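Local coordinates for SusD superfamily protein (Bacteroides fragilis NCTC 9343, PDB 3NQP) that is a SusD-family protein that probably binds glycans at the bacterial outer membrane, at residues A[303-306]-A[307-311]; A[396-399]-A[400-403]. All coordinates share one frame; numbering follows the deposited sequence.

Interaction 1 (A[303-306]-A[307-311]); sequences FGDA and LDIQN
D305 begins a type I beta turn, D305 to D308, and takes the backbone amides of I309 and Q310 on its carboxylate. The turn itself is closed by the amide of D308, whose N lies 3.0 Å from D305 O. With CG anti to the backbone N (chi1 -178°), the carboxylate of D305 is carried to the amides that follow the turn. OD1 receives I309 N at 3.0 Å on its syn lone pair, in a nearly straight bond (172°), and also lies 3.6 Å from I309 CG1. Two amides, one on each oxygen, fix the rotation of the group, and the hydroxyl of Y285 adds a further hydrogen bond to OD1.

The close-packed side of the loop is apolar. The buried ring of F303 carries the methyl of A306 over one face, CB standing 3.8 Å above the ring plane and displaced toward the rim, and Y285 meets F303 edge to face. F303, A306 and L307 all rest on I339 of strand 338-344, whereas I309 packs on Y285 and Y373.

The looser, solvent side is the side chain of D308, whose CB points away from 303-306; its backbone, with positive phi, is held through D308 O by R371, which also binds Q310 OE1. In the conformer modelled here, one of two for D308, OD1 stands 4.1 Å from D305 OD2, a proximity of like charges that the nearby amide donors probably ease. In that same copy Q310 NE2 donates to D308 OD1 at 2.7 Å, a bond that remains tentative. The backbone of Q310 is held more firmly: its N lies 2.8 Å from D305 OD2, on the syn side but tilted 27° out of the carboxylate plane.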
ATOM      1  N   PHE A 303     -19.941   0.808 -24.556  1.00 12.48           N
ATOM      2  CA  PHE A 303     -18.655   0.830 -23.843  1.00 12.62           C
ATOM      3  C   PHE A 303     -17.479   0.357 -24.728  1.00 12.30           C
ATOM      4  O   PHE A 303     -16.453   1.022 -24.815  1.00 15.54           O
ATOM      5  CB  PHE A 303     -18.797  -0.039 -22.576  1.00 13.90           C
ATOM      6  CG  PHE A 303     -17.650   0.094 -21.605  1.00  6.87           C
ATOM      7  CD1 PHE A 303     -16.482  -0.572 -21.817  1.00 11.44           C
ATOM      8  CD2 PHE A 303     -17.750   0.936 -20.518  1.00 14.86           C
ATOM      9  CE1 PHE A 303     -15.417  -0.464 -20.907  1.00 12.48           C
ATOM     10  CE2 PHE A 303     -16.696   1.077 -19.640  1.00 16.94           C
ATOM     11  CZ  PHE A 303     -15.535   0.347 -19.830  1.00 16.08           C
ATOM     12  N   GLY A 304     -17.618  -0.800 -25.374  1.00 13.46           N
ATOM     13  CA  GLY A 304     -16.580  -1.283 -26.274  1.00 14.95           C
ATOM     14  C   GLY A 304     -15.247  -1.389 -25.526  1.00 14.71           C
ATOM     15  O   GLY A 304     -15.193  -1.887 -24.401  1.00 14.20           O
ATOM     16  N   ASP A 305     -14.167  -0.947 -26.151  1.00 12.54           N
ATOM     17  CA  ASP A 305     -12.864  -0.960 -25.516  1.00 12.44           C
ATOM     18  C   ASP A 305     -12.528   0.460 -25.089  1.00 12.94           C
ATOM     19  O   ASP A 305     -11.546   1.055 -25.561  1.00 14.06           O
ATOM     20  CB  ASP A 305     -11.785  -1.489 -26.470  1.00 11.93           C
ATOM     21  CG  ASP A 305     -10.429  -1.555 -25.820  1.00 13.83           C
ATOM     22  OD1 ASP A 305     -10.342  -1.427 -24.592  1.00 12.77           O
ATOM     23  OD2 ASP A 305      -9.445  -1.801 -26.509  1.00 12.75           O
ATOM     24  N   ALA A 306     -13.329   0.992 -24.175  1.00 12.30           N
ATOM     25  CA  ALA A 306     -13.262   2.400 -23.788  1.00 14.43           C
ATOM     26  C   ALA A 306     -11.906   2.799 -23.194  1.00 16.60           C
ATOM     27  O   ALA A 306     -11.521   3.908 -23.341  1.00 16.87           O
ATOM     28  CB  ALA A 306     -14.379   2.709 -22.799  1.00 13.67           C
ATOM     29  N   LEU A 307     -11.205   1.878 -22.516  1.00 11.15           N
ATOM     30  CA  LEU A 307      -9.871   2.159 -21.936  1.00 14.29           C
ATOM     31  C   LEU A 307      -8.712   1.968 -22.891  1.00 15.58           C
ATOM     32  O   LEU A 307      -7.598   2.352 -22.573  1.00 16.21           O
ATOM     33  CB  LEU A 307      -9.621   1.324 -20.696  1.00 11.16           C
ATOM     34  CG  LEU A 307     -10.559   1.661 -19.534  1.00 17.26           C
ATOM     35  CD1 LEU A 307     -10.134   0.881 -18.290  1.00  9.32           C
ATOM     36  CD2 LEU A 307     -10.685   3.170 -19.213  1.00 14.44           C
ATOM     37  N   ASP A 308      -8.973   1.413 -24.078  0.80 16.29           N
ATOM     38  CA  ASP A 308      -7.895   1.038 -24.997  0.80 16.20           C
ATOM     39  C   ASP A 308      -6.929   0.064 -24.315  0.80 14.44           C
ATOM     40  O   ASP A 308      -5.725   0.317 -24.133  0.80 13.96           O
ATOM     41  CB  ASP A 308      -7.164   2.262 -25.563  0.80 16.61           C
ATOM     42  CG  ASP A 308      -6.357   1.930 -26.831  0.80 19.92           C
ATOM     43  OD1 ASP A 308      -6.367   0.776 -27.321  0.80 15.05           O
ATOM     44  OD2 ASP A 308      -5.698   2.845 -27.336  0.80 18.93           O
ATOM     45  N   ILE A 309      -7.476  -1.082 -23.972  1.00 12.03           N
ATOM     46  CA  ILE A 309      -6.663  -2.150 -23.429  1.00 11.07           C
ATOM     47  C   ILE A 309      -6.695  -3.402 -24.334  1.00 11.93           C
ATOM     48  O   ILE A 309      -6.046  -4.380 -24.021  1.00 10.51           O
ATOM     49  CB  ILE A 309      -7.104  -2.507 -21.995  1.00 11.03           C
ATOM     50  CG1 ILE A 309      -8.508  -3.032 -22.007  1.00  7.26           C
ATOM     51  CG2 ILE A 309      -6.922  -1.280 -21.007  1.00  7.61           C
ATOM     52  CD1 ILE A 309      -9.010  -3.779 -20.714  1.00  9.41           C
ATOM     53  N   GLN A 310      -7.378  -3.329 -25.479  1.00 11.42           N
ATOM     54  CA  GLN A 310      -7.508  -4.466 -26.390  1.00 13.10           C
ATOM     55  C   GLN A 310      -7.915  -5.704 -25.583  1.00 14.15           C
ATOM     56  O   GLN A 310      -8.770  -5.584 -24.708  1.00 11.89           O
ATOM     57  CB  GLN A 310      -6.220  -4.684 -27.167  1.00 16.95           C
ATOM     58  CG  GLN A 310      -5.627  -3.449 -27.801  1.00 12.63           C
ATOM     59  CD  GLN A 310      -4.665  -2.749 -26.906  1.00 13.60           C
ATOM     60  OE1 GLN A 310      -3.773  -3.380 -26.314  1.00 15.20           O
ATOM     61  NE2 GLN A 310      -4.837  -1.417 -26.765  1.00 11.32           N
ATOM     62  N   ASN A 311      -7.338  -6.874 -25.860  1.00 10.19           N
ATOM     63  CA  ASN A 311      -7.681  -8.059 -25.120  1.00  8.01           C
ATOM     64  C   ASN A 311      -6.729  -8.393 -23.984  1.00  9.23           C
ATOM     65  O   ASN A 311      -6.592  -9.569 -23.638  1.00 13.87           O
ATOM     66  CB  ASN A 311      -7.836  -9.302 -26.017  1.00  8.86           C
ATOM     67  CG  ASN A 311      -8.666 -10.386 -25.341  1.00 15.33           C
ATOM     68  OD1 ASN A 311      -9.533 -10.081 -24.489  1.00 12.49           O
ATOM     69  ND2 ASN A 311      -8.385 -11.638 -25.661  1.00 13.16           N
TER

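Interaction 2 (A[396-399]-A[400-403]); sequences EGDN and AAVA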
ATOM      1  N   GLU A 396      -2.530  14.023  19.008  1.00 13.98           N
ATOM      2  CA  GLU A 396      -2.072  15.139  19.853  1.00 15.53           C
ATOM      3  C   GLU A 396      -3.201  16.003  20.359  1.00 16.78           C
ATOM      4  O   GLU A 396      -3.096  16.582  21.435  1.00 17.54           O
ATOM      5  CB  GLU A 396      -1.153  16.080  19.083  1.00 15.68           C
ATOM      6  CG  GLU A 396       0.193  15.527  18.708  1.00 16.62           C
ATOM      7  CD  GLU A 396       0.960  16.396  17.674  1.00 18.56           C
ATOM      8  OE1 GLU A 396       0.379  17.130  16.858  1.00 24.55           O
ATOM      9  OE2 GLU A 396       2.183  16.299  17.639  1.00 20.61           O
ATOM     10  N   GLY A 397      -4.240  16.138  19.550  1.00 13.30           N
ATOM     11  CA  GLY A 397      -5.271  17.134  19.768  1.00 13.42           C
ATOM     12  C   GLY A 397      -5.138  18.404  18.919  1.00 14.83           C
ATOM     13  O   GLY A 397      -5.782  19.418  19.224  1.00 12.52           O
ATOM     14  N   ASP A 398      -4.298  18.361  17.882  1.00 12.68           N
ATOM     15  CA  ASP A 398      -4.008  19.518  17.023  1.00 12.66           C
ATOM     16  C   ASP A 398      -5.034  19.500  15.903  1.00 12.89           C
ATOM     17  O   ASP A 398      -4.768  19.139  14.733  1.00  9.37           O
ATOM     18  CB  ASP A 398      -2.586  19.461  16.484  1.00 14.20           C
ATOM     19  CG  ASP A 398      -2.126  20.776  15.832  1.00 14.85           C
ATOM     20  OD1 ASP A 398      -2.973  21.584  15.492  1.00 10.97           O
ATOM     21  OD2 ASP A 398      -0.921  20.937  15.627  1.00 21.88           O
ATOM     22  N   ASN A 399      -6.226  19.886  16.287  1.00 11.36           N
ATOM     23  CA  ASN A 399      -7.360  19.859  15.382  1.00 13.79           C
ATOM     24  C   ASN A 399      -7.179  20.747  14.171  1.00 14.23           C
ATOM     25  O   ASN A 399      -7.637  20.401  13.072  1.00 13.15           O
ATOM     26  CB  ASN A 399      -8.629  20.145  16.167  1.00 14.45           C
ATOM     27  CG  ASN A 399      -8.799  19.132  17.306  1.00 21.44           C
ATOM     28  OD1 ASN A 399      -8.638  17.939  17.073  1.00 17.78           O
ATOM     29  ND2 ASN A 399      -8.993  19.607  18.541  1.00 22.10           N
ATOM     30  N   ALA A 400      -6.509  21.874  14.354  1.00 14.82           N
ATOM     31  CA  ALA A 400      -6.239  22.796  13.238  1.00 12.94           C
ATOM     32  C   ALA A 400      -5.317  22.101  12.227  1.00 12.61           C
ATOM     33  O   ALA A 400      -5.550  22.192  11.028  1.00 11.18           O
ATOM     34  CB  ALA A 400      -5.606  24.101  13.730  1.00 14.97           C
ATOM     35  N   ALA A 401      -4.334  21.338  12.696  1.00  9.73           N
ATOM     36  CA  ALA A 401      -3.399  20.639  11.786  1.00 11.58           C
ATOM     37  C   ALA A 401      -4.090  19.462  11.059  1.00 13.51           C
ATOM     38  O   ALA A 401      -3.810  19.212   9.880  1.00 14.61           O
ATOM     39  CB  ALA A 401      -2.087  20.138  12.525  1.00 12.24           C
ATOM     40  N   VAL A 402      -5.013  18.768  11.732  1.00 10.61           N
ATOM     41  CA  VAL A 402      -5.816  17.716  11.065  1.00 11.88           C
ATOM     42  C   VAL A 402      -6.472  18.288   9.815  1.00 12.75           C
ATOM     43  O   VAL A 402      -6.327  17.755   8.695  1.00 11.47           O
ATOM     44  CB  VAL A 402      -6.894  17.127  11.969  1.00 10.06           C
ATOM     45  CG1 VAL A 402      -7.821  16.216  11.119  1.00  9.04           C
ATOM     46  CG2 VAL A 402      -6.253  16.342  13.146  1.00 14.49           C
ATOM     47  N   ALA A 403      -7.178  19.390  10.016  1.00 14.11           N
ATOM     48  CA  ALA A 403      -7.909  20.068   8.955  1.00 12.78           C
ATOM     49  C   ALA A 403      -6.981  20.575   7.867  1.00 12.04           C
ATOM     50  O   ALA A 403      -7.315  20.499   6.703  1.00 15.10           O
ATOM     51  CB  ALA A 403      -8.717  21.242   9.539  1.00 16.81           C
TER
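D398 caps the N-terminus of helix 399-414 by accepting a hydrogen bond from the backbone of A401. Its side chain leaves the backbone with CG anti to N (chi1 -168°), which carries it alongside the first turn. CB lies 4.0 Å from A401 CB, and CG comes closer to the same methyl, at 3.4 Å. Beyond CG both carboxylate oxygens lie against A401 CB, and OD1 also takes A401 N at 3.1 Å, the donor standing 60° out of the carboxylate plane. The cap thus combines one polar bond with contact against a methyl group, and its negative charge at the helix start would be expected to suit the helix dipole.

The regular helical bonding begins at the same residue. V402 N donates to D398 O at 3.0 Å, and A403 N follows with a longer bond of 3.3 Å to N399 O. V402 CG2 also packs against D398 O.

Just before the cap, G397 has positive phi and is the C-prime residue of a Schellman motif that ends helix 382-396, with D398 N bonded to A393 O. One short connection therefore terminates one helix and starts the next. D398, A401 and V402 lean on A393 of helix 382-396, and N399 and V402 touch N434 of helix 431-445.

Interactions 1 and 2 both belong to the SusD family region but occupy separate parts of it: their centres are 45 Å apart, and their nearest atoms about 31 Å. Interaction 1 lies in the long loop between strand 265-269 and helix 321-325, beside strand 338-344, whereas interaction 2 joins two consecutive helices. In each, the side chain of an aspartate accepts one or two backbone amides from residues that follow it, three along at the helix cap and four and five along at the turn. A 1,2-ethanediol, probably from the crystallisation liquor, lies about 6 Å from the side chain of L307 in interaction 1, which alone does not establish a sugar site.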